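Local coordinates for phosphoribosylaminoimidazole-succinocarboxamide synthase (Saccharomyces cerevisiae, PDB 2CNQ), which catalyses the ATP-dependent joining of aspartate to the carboxylate of CAIR, giving SAICAR in de novo purine biosynthesis, at residues S240-N245 against D259-R264; G54-K59 against K291-Y296. All coordinates share one frame; numbering follows the deposited sequence.

Interaction 1: S240-N245 against D259-R264. With AMZ (aminoimidazole 4-carboxamide ribonucleotide), chain C; ADP (adenosine-5'-diphosphate), chain F.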
loop_
_atom_site.group_PDB
_atom_site.type_symbol
_atom_site.label_atom_id
_atom_site.label_comp_id
_atom_site.label_asym_id
_atom_site.label_seq_id
_atom_site.Cartn_x
_atom_site.Cartn_y
_atom_site.Cartn_z
ATOM N N SER A 240 -0.530 2.761 -1.178
ATOM C CA SER A 240 -1.592 1.815 -1.004
ATOM C C SER A 240 -2.898 2.445 -0.595
ATOM O O SER A 240 -3.868 1.733 -0.453
ATOM C CB SER A 240 -1.213 0.780 0.004
ATOM O OG SER A 240 -1.205 1.294 1.294
ATOM N N SER A 241 -2.931 3.740 -0.404
ATOM C CA SER A 241 -4.051 4.401 0.216
ATOM C C SER A 241 -4.262 5.730 -0.354
ATOM O O SER A 241 -3.374 6.301 -0.961
ATOM C CB SER A 241 -3.745 4.609 1.694
ATOM O OG SER A 241 -3.202 3.455 2.270
ATOM N N ARG A 242 -5.427 6.283 -0.055
ATOM C CA ARG A 242 -5.687 7.672 -0.277
ATOM C C ARG A 242 -5.854 8.329 1.048
ATOM O O ARG A 242 -6.608 7.877 1.889
ATOM C CB ARG A 242 -6.900 7.866 -1.123
ATOM C CG ARG A 242 -6.656 7.487 -2.527
ATOM C CD ARG A 242 -7.926 7.534 -3.292
ATOM N NE ARG A 242 -7.686 7.182 -4.673
ATOM C CZ ARG A 242 -8.374 6.299 -5.354
ATOM N NH1 ARG A 242 -8.100 6.172 -6.623
ATOM N NH2 ARG A 242 -9.296 5.542 -4.802
ATOM N N PHE A 243 -5.090 9.389 1.226
ATOM C CA PHE A 243 -5.074 10.150 2.433
ATOM C C PHE A 243 -5.488 11.553 2.140
ATOM O O PHE A 243 -4.877 12.209 1.312
ATOM C CB PHE A 243 -3.685 10.161 3.013
ATOM C CG PHE A 243 -3.170 8.842 3.407
ATOM C CD1 PHE A 243 -1.928 8.418 2.996
ATOM C CD2 PHE A 243 -3.886 8.020 4.229
ATOM C CE1 PHE A 243 -1.411 7.216 3.435
ATOM C CE2 PHE A 243 -3.381 6.813 4.635
ATOM C CZ PHE A 243 -2.131 6.421 4.251
ATOM N N TRP A 244 -6.506 11.997 2.847
ATOM C CA TRP A 244 -7.035 13.316 2.688
ATOM C C TRP A 244 -6.862 14.074 3.956
ATOM O O TRP A 244 -6.879 13.549 5.032
ATOM C CB TRP A 244 -8.498 13.247 2.370
ATOM C CG TRP A 244 -8.793 12.575 1.104
ATOM C CD1 TRP A 244 -7.969 12.414 0.043
ATOM C CD2 TRP A 244 -10.026 11.994 0.743
ATOM N NE1 TRP A 244 -8.615 11.769 -0.945
ATOM C CE2 TRP A 244 -9.892 11.511 -0.546
ATOM C CE3 TRP A 244 -11.241 11.826 1.406
ATOM C CZ2 TRP A 244 -10.925 10.908 -1.210
ATOM C CZ3 TRP A 244 -12.257 11.216 0.764
ATOM C CH2 TRP A 244 -12.097 10.745 -0.534
ATOM N N ASN A 245 -6.702 15.361 3.810
ATOM C CA ASN A 245 -6.658 16.233 4.945
ATOM C C ASN A 245 -8.048 16.431 5.478
ATOM O O ASN A 245 -8.940 16.870 4.769
ATOM C CB ASN A 245 -6.044 17.533 4.492
ATOM C CG ASN A 245 -5.848 18.481 5.602
ATOM O OD1 ASN A 245 -4.756 18.520 6.182
ATOM N ND2 ASN A 245 -6.829 19.249 5.914
ATOM N N ASP A 259 -0.960 11.437 -1.331
ATOM C CA ASP A 259 -0.830 10.074 -1.755
ATOM C C ASP A 259 -0.596 10.061 -3.237
ATOM O O ASP A 259 -0.406 11.074 -3.876
ATOM C CB ASP A 259 -2.093 9.322 -1.371
ATOM C CG ASP A 259 -3.312 9.997 -1.907
ATOM O OD1 ASP A 259 -3.326 10.282 -3.108
ATOM O OD2 ASP A 259 -4.192 10.366 -1.176
ATOM N N LYS A 260 -0.590 8.883 -3.797
ATOM C CA LYS A 260 -0.270 8.721 -5.180
ATOM C C LYS A 260 -1.277 9.354 -6.078
ATOM O O LYS A 260 -0.993 9.520 -7.247
ATOM C CB LYS A 260 -0.183 7.252 -5.525
ATOM C CG LYS A 260 0.527 7.033 -6.851
ATOM C CD LYS A 260 0.299 5.671 -7.426
ATOM C CE LYS A 260 0.855 4.588 -6.575
ATOM N NZ LYS A 260 1.102 3.363 -7.392
ATOM N N GLN A 261 -2.469 9.630 -5.596
ATOM C CA GLN A 261 -3.466 10.191 -6.458
ATOM C C GLN A 261 -2.987 11.475 -7.089
ATOM O O GLN A 261 -3.368 11.776 -8.197
ATOM C CB GLN A 261 -4.781 10.422 -5.736
ATOM C CG GLN A 261 -5.918 10.589 -6.677
ATOM C CD GLN A 261 -6.177 9.317 -7.432
ATOM O OE1 GLN A 261 -6.128 8.241 -6.865
ATOM N NE2 GLN A 261 -6.444 9.435 -8.719
ATOM N N PHE A 262 -2.140 12.221 -6.424
ATOM C CA PHE A 262 -1.616 13.413 -7.005
ATOM C C PHE A 262 -0.937 13.083 -8.315
ATOM O O PHE A 262 -1.101 13.768 -9.303
ATOM C CB PHE A 262 -0.626 14.005 -6.052
ATOM C CG PHE A 262 0.134 15.108 -6.644
ATOM C CD1 PHE A 262 1.456 14.934 -6.946
ATOM C CD2 PHE A 262 -0.477 16.300 -6.952
ATOM C CE1 PHE A 262 2.170 15.932 -7.533
ATOM C CE2 PHE A 262 0.232 17.302 -7.530
ATOM C CZ PHE A 262 1.563 17.116 -7.831
ATOM N N LEU A 263 -0.114 12.047 -8.313
ATOM C CA LEU A 263 0.607 11.670 -9.504
ATOM C C LEU A 263 -0.329 11.111 -10.509
ATOM O O LEU A 263 -0.248 11.445 -11.667
ATOM C CB LEU A 263 1.684 10.671 -9.169
ATOM C CG LEU A 263 2.388 10.117 -10.384
ATOM C CD1 LEU A 263 3.114 11.192 -11.169
ATOM C CD2 LEU A 263 3.314 9.008 -9.985
ATOM N N ARG A 264 -1.224 10.239 -10.100
ATOM C CA ARG A 264 -2.189 9.701 -11.029
ATOM C C ARG A 264 -2.899 10.809 -11.741
ATOM O O ARG A 264 -3.055 10.794 -12.956
ATOM C CB ARG A 264 -3.190 8.869 -10.289
ATOM C CG ARG A 264 -2.660 7.624 -9.677
ATOM C CD ARG A 264 -3.743 6.933 -8.971
ATOM N NE ARG A 264 -3.286 5.731 -8.300
ATOM C CZ ARG A 264 -3.454 5.478 -7.020
ATOM N NH1 ARG A 264 -4.088 6.312 -6.229
ATOM N NH2 ARG A 264 -2.946 4.373 -6.539
HETATM O O5 AMZ C . -1.387 -1.449 -5.575
HETATM C C6 AMZ C . -2.489 -1.785 -5.951
HETATM N N2 AMZ C . -2.705 -2.795 -6.787
HETATM C C3A AMZ C . -3.674 -1.098 -5.474
HETATM C C7A AMZ C . -3.688 -0.017 -4.647
HETATM N N3 AMZ C . -2.708 0.642 -4.000
HETATM N N1 AMZ C . -4.934 -1.417 -5.818
HETATM C C5 AMZ C . -5.719 -0.560 -5.205
HETATM N N AMZ C . -4.969 0.315 -4.497
HETATM C C1 AMZ C . -5.480 1.356 -3.641
HETATM C C2 AMZ C . -5.536 2.710 -4.282
HETATM C C3 AMZ C . -6.649 3.375 -3.525
HETATM O O2 AMZ C . -6.096 3.820 -2.307
HETATM O O1 AMZ C . -4.284 3.351 -4.163
HETATM O O AMZ C . -6.816 1.025 -3.382
HETATM C C AMZ C . -7.593 2.209 -3.280
HETATM C C4 AMZ C . -8.748 2.147 -4.225
HETATM O O3 AMZ C . -8.267 2.368 -5.540
HETATM P P AMZ C . -9.333 2.531 -6.716
HETATM O OP1 AMZ C . -9.945 1.190 -6.954
HETATM O O4 AMZ C . -8.497 2.993 -7.886
HETATM O OP2 AMZ C . -10.371 3.527 -6.313
HETATM P PB ADP F . 0.199 0.994 -9.791
HETATM O O1B ADP F . 1.328 0.478 -10.619
HETATM O O2B ADP F . -0.791 -0.057 -9.370
HETATM O O3B ADP F . 0.721 1.873 -8.677
HETATM P PA ADP F . -1.893 2.494 -9.744
HETATM O O1A ADP F . -2.513 3.768 -10.173
HETATM O O2A ADP F . -1.544 2.644 -8.309
HETATM O O3A ADP F . -0.734 1.962 -10.670
HETATM O "O5'" ADP F . -2.892 1.291 -9.814
HETATM C "C5'" ADP F . -3.896 1.190 -8.827
HETATM C "C4'" ADP F . -4.923 0.114 -9.112
HETATM O "O4'" ADP F . -5.642 0.513 -10.274
HETATM C "C3'" ADP F . -4.244 -1.202 -9.391
HETATM O "O3'" ADP F . -5.071 -2.265 -8.954
HETATM C "C2'" ADP F . -4.142 -1.177 -10.883
HETATM O "O2'" ADP F . -4.130 -2.478 -11.412
HETATM C "C1'" ADP F . -5.409 -0.456 -11.279
HETATM N N9 ADP F . -5.285 0.252 -12.548
HETATM C C8 ADP F . -4.203 0.899 -12.947
HETATM N N7 ADP F . -4.389 1.437 -14.159
HETATM C C5 ADP F . -5.624 1.139 -14.527
HETATM C C6 ADP F . -6.388 1.457 -15.714
HETATM N N6 ADP F . -5.804 2.190 -16.692
HETATM N N1 ADP F . -7.643 0.972 -15.756
HETATM C C2 ADP F . -8.180 0.226 -14.744
HETATM N N3 ADP F . -7.512 -0.090 -13.610
HETATM C C4 ADP F . -6.238 0.346 -13.465
HETATM O O HOH W 1 -2.948 5.603 -3.579
HETATM O O HOH W 2 -3.298 6.714 -3.672
HETATM O O HOH W 3 -6.455 11.100 -2.737
#

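Interaction 2: G54-K59 against K291-Y296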
loop_
_atom_site.group_PDB
_atom_site.type_symbol
_atom_site.label_atom_id
_atom_site.label_comp_id
_atom_site.label_asym_id
_atom_site.label_seq_id
_atom_site.Cartn_x
_atom_site.Cartn_y
_atom_site.Cartn_z
ATOM N N GLY A 54 10.800 4.729 -1.006
ATOM C CA GLY A 54 10.767 3.399 -0.485
ATOM C C GLY A 54 11.070 3.320 0.963
ATOM O O GLY A 54 10.569 2.454 1.664
ATOM N N ILE A 55 11.901 4.215 1.448
ATOM C CA ILE A 55 12.123 4.299 2.872
ATOM C C ILE A 55 10.819 4.673 3.545
ATOM O O ILE A 55 10.432 4.107 4.529
ATOM C CB ILE A 55 13.213 5.299 3.173
ATOM C CG1 ILE A 55 14.542 4.776 2.621
ATOM C CG2 ILE A 55 13.277 5.532 4.653
ATOM C CD1 ILE A 55 15.657 5.749 2.747
ATOM N N LEU A 56 10.115 5.637 2.989
ATOM C CA LEU A 56 8.842 6.038 3.565
ATOM C C LEU A 56 7.874 4.914 3.563
ATOM O O LEU A 56 7.193 4.673 4.560
ATOM C CB LEU A 56 8.326 7.230 2.823
ATOM C CG LEU A 56 7.099 7.869 3.416
ATOM C CD1 LEU A 56 7.114 9.312 3.085
ATOM C CD2 LEU A 56 5.827 7.262 2.926
ATOM N N LEU A 57 7.779 4.183 2.480
ATOM C CA LEU A 57 6.825 3.092 2.447
ATOM C C LEU A 57 7.167 2.074 3.478
ATOM O O LEU A 57 6.284 1.494 4.079
ATOM C CB LEU A 57 6.815 2.443 1.101
ATOM C CG LEU A 57 6.509 3.331 -0.073
ATOM C CD1 LEU A 57 6.591 2.521 -1.318
ATOM C CD2 LEU A 57 5.205 4.026 0.069
ATOM N N THR A 58 8.440 1.833 3.660
ATOM C CA THR A 58 8.892 0.874 4.607
ATOM C C THR A 58 8.577 1.326 5.988
ATOM O O THR A 58 7.975 0.622 6.768
ATOM C CB THR A 58 10.381 0.645 4.431
ATOM O OG1 THR A 58 10.632 0.130 3.137
ATOM C CG2 THR A 58 10.906 -0.335 5.413
ATOM N N LYS A 59 9.021 2.521 6.324
ATOM C CA LYS A 59 8.840 3.011 7.659
ATOM C C LYS A 59 7.386 3.160 8.015
ATOM O O LYS A 59 6.977 2.869 9.105
ATOM C CB LYS A 59 9.544 4.351 7.775
ATOM C CG LYS A 59 11.044 4.283 7.567
ATOM C CD LYS A 59 11.813 3.377 8.528
ATOM C CE LYS A 59 13.275 3.271 8.058
ATOM N NZ LYS A 59 14.172 2.688 9.098
ATOM N N LYS A 291 4.042 15.310 -0.477
ATOM C CA LYS A 291 2.748 14.819 -0.054
ATOM C C LYS A 291 2.891 13.549 0.716
ATOM O O LYS A 291 2.227 13.355 1.710
ATOM C CB LYS A 291 1.873 14.617 -1.268
ATOM C CG LYS A 291 1.280 15.899 -1.748
ATOM C CD LYS A 291 0.580 15.710 -3.102
ATOM C CE LYS A 291 -0.134 16.926 -3.589
ATOM N NZ LYS A 291 -1.146 17.420 -2.639
ATOM N N TYR A 292 3.729 12.643 0.237
ATOM C CA TYR A 292 3.913 11.398 0.927
ATOM C C TYR A 292 4.471 11.660 2.285
ATOM O O TYR A 292 4.063 11.037 3.249
ATOM C CB TYR A 292 4.849 10.486 0.165
ATOM C CG TYR A 292 4.200 9.680 -0.913
ATOM C CD1 TYR A 292 4.447 8.338 -0.970
ATOM C CD2 TYR A 292 3.370 10.237 -1.861
ATOM C CE1 TYR A 292 3.890 7.558 -1.952
ATOM C CE2 TYR A 292 2.821 9.472 -2.847
ATOM C CZ TYR A 292 3.097 8.133 -2.895
ATOM O OH TYR A 292 2.542 7.430 -3.895
ATOM N N ILE A 293 5.449 12.544 2.363
ATOM C CA ILE A 293 6.055 12.815 3.651
ATOM C C ILE A 293 5.063 13.457 4.580
ATOM O O ILE A 293 5.070 13.161 5.747
ATOM C CB ILE A 293 7.317 13.635 3.442
ATOM C CG1 ILE A 293 8.396 12.725 2.874
ATOM C CG2 ILE A 293 7.762 14.260 4.735
ATOM C CD1 ILE A 293 9.585 13.442 2.321
ATOM N N GLU A 294 4.207 14.322 4.075
ATOM C CA GLU A 294 3.214 14.915 4.937
ATOM C C GLU A 294 2.288 13.863 5.478
ATOM O O GLU A 294 1.952 13.876 6.641
ATOM C CB GLU A 294 2.470 15.982 4.195
ATOM C CG GLU A 294 1.411 16.663 5.013
ATOM C CD GLU A 294 1.940 17.489 6.159
ATOM O OE1 GLU A 294 1.100 18.026 6.882
ATOM O OE2 GLU A 294 3.138 17.690 6.295
ATOM N N ALA A 295 1.862 12.944 4.631
ATOM C CA ALA A 295 1.049 11.866 5.122
ATOM C C ALA A 295 1.798 11.115 6.193
ATOM O O ALA A 295 1.253 10.797 7.226
ATOM C CB ALA A 295 0.661 10.946 4.023
ATOM N N TYR A 296 3.038 10.780 5.915
ATOM C CA TYR A 296 3.836 10.049 6.857
ATOM C C TYR A 296 3.909 10.761 8.163
ATOM O O TYR A 296 3.723 10.177 9.202
ATOM C CB TYR A 296 5.230 9.842 6.283
ATOM C CG TYR A 296 6.168 9.268 7.268
ATOM C CD1 TYR A 296 6.922 10.081 8.092
ATOM C CD2 TYR A 296 6.280 7.912 7.430
ATOM C CE1 TYR A 296 7.755 9.544 9.033
ATOM C CE2 TYR A 296 7.100 7.379 8.368
ATOM C CZ TYR A 296 7.827 8.200 9.165
ATOM O OH TYR A 296 8.639 7.635 10.106
#

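Interaction 1: S240-N245 against D259-R264
Arg242 runs from the strand toward Gln261 and the bound AMZ nucleotide. Its CB lies 3.7 Å from Asp259 OD2, and CG passes between that oxygen and the ribose hydroxyl O2 of AMZ. CD passes near Gln261 OE1 without close contact. With the chain extended through chi2 and chi3 (173° and 179°), the guanidinium arrives side-on to Gln261: NE and NH1 both donate to OE1, each at 2.9 Å. OE1 lies in the guanidinium plane, yet the donors stand some 40° above the amide plane. NH2 finishes on the phosphate, 2.7 Å from AMZ OP2 in a nearly straight bond, and also pairs with Asp215, while AMZ C3 lies over one guanidinium face.

Gln261 OE1 accepts a third hydrogen bond, from Arg264 NH1, so one amide oxygen links two arginines gathered round anionic ligands. Gln261 NE2 donates to Asp265, probably keeping OE1 turned to the arginines. Arg264 NE reaches ADP O1A (2.8 Å), and its NH2 bridges ADP O2A and AMZ O1, joining both nucleotide sites. Asp259 ties strand to turn: its OD2 accepts from Phe243 N at 2.7 Å, and its OD1 caps the coming helix by accepting from Gln261 N.

The strand 228-245 pairs here with strand 211-223 in the mixed sheet, and helix 261-269 lies beside it, with Phe262 and Lys260 leaning on helix 282-300.

Interaction 2: G54-K59 against K291-Y296
In both Leu56 (chi1 -173°) and Tyr296 (172°) CG lies opposite the main-chain nitrogen, which lets the two side chains interdigitate, running opposite ways between the helices. Leu56 CD1 carries most of the contact. It presses against the backbone at Tyr292, 3.5 Å from Tyr292 O, and at the same time meets Ile293 CG1 and Tyr296 CB, each at 3.7 Å. Tyr292 CB adds a further apolar neighbour to the same methyl group, which thus sits among three residues on one face of the helix, spread over little more than a turn.

The Tyr292 ring is approached at its edge, near its plane, by Leu56 CD2 and by Leu57 CD2, the latter 4.3 Å from CE1. Its hydroxyl looks beyond the pair and bonds to Asp239, a residue of the AMZ pocket.

The segments 54-59 and 291-296 are a nearly parallel helix pair, with axes 10.5 Å apart and directions differing by 21°. They join helix 53-67 to the C-terminal helix 282-300, and no hydrogen bond crosses between them. Replacing Leu56 by an alanine would probably open a gap beside Tyr292 O and Ile293 CG1 and leave the CB of Tyr296 without its main apolar neighbour across the pair.

At the other end, Lys59 CB lies 3.9 Å from Tyr296 CE2, oblique to the ring, whereas the rest of the lysine bends away at chi2 and its NZ makes a salt bridge with Asp104. Trp304 touches both Leu56 and Ile293, while Pro238 of strand 228-245 meets Leu56 and Tyr292.

How the interactions relate
Interaction 1 is a buried, polar contact built round two bound nucleotides, where arginines, an amide and a carboxylate are held by directed bonds; interaction 2 is partly buried and rests on methyl groups and tyrosine rings. The two touch where residues of interaction 1 pack on helix 282-300: Tyr292 OH lies 3.2 Å from Lys260 CB, Phe262 CD2 is 3.4 Å from Lys291 CE, and Ala295 packs against the Phe243 ring. Strand 228-245 is common ground too, supplying one side of interaction 1 and, through Pro238, a neighbour for interaction 2. Along the chain, both segments of interaction 1 fall between the two helices of interaction 2.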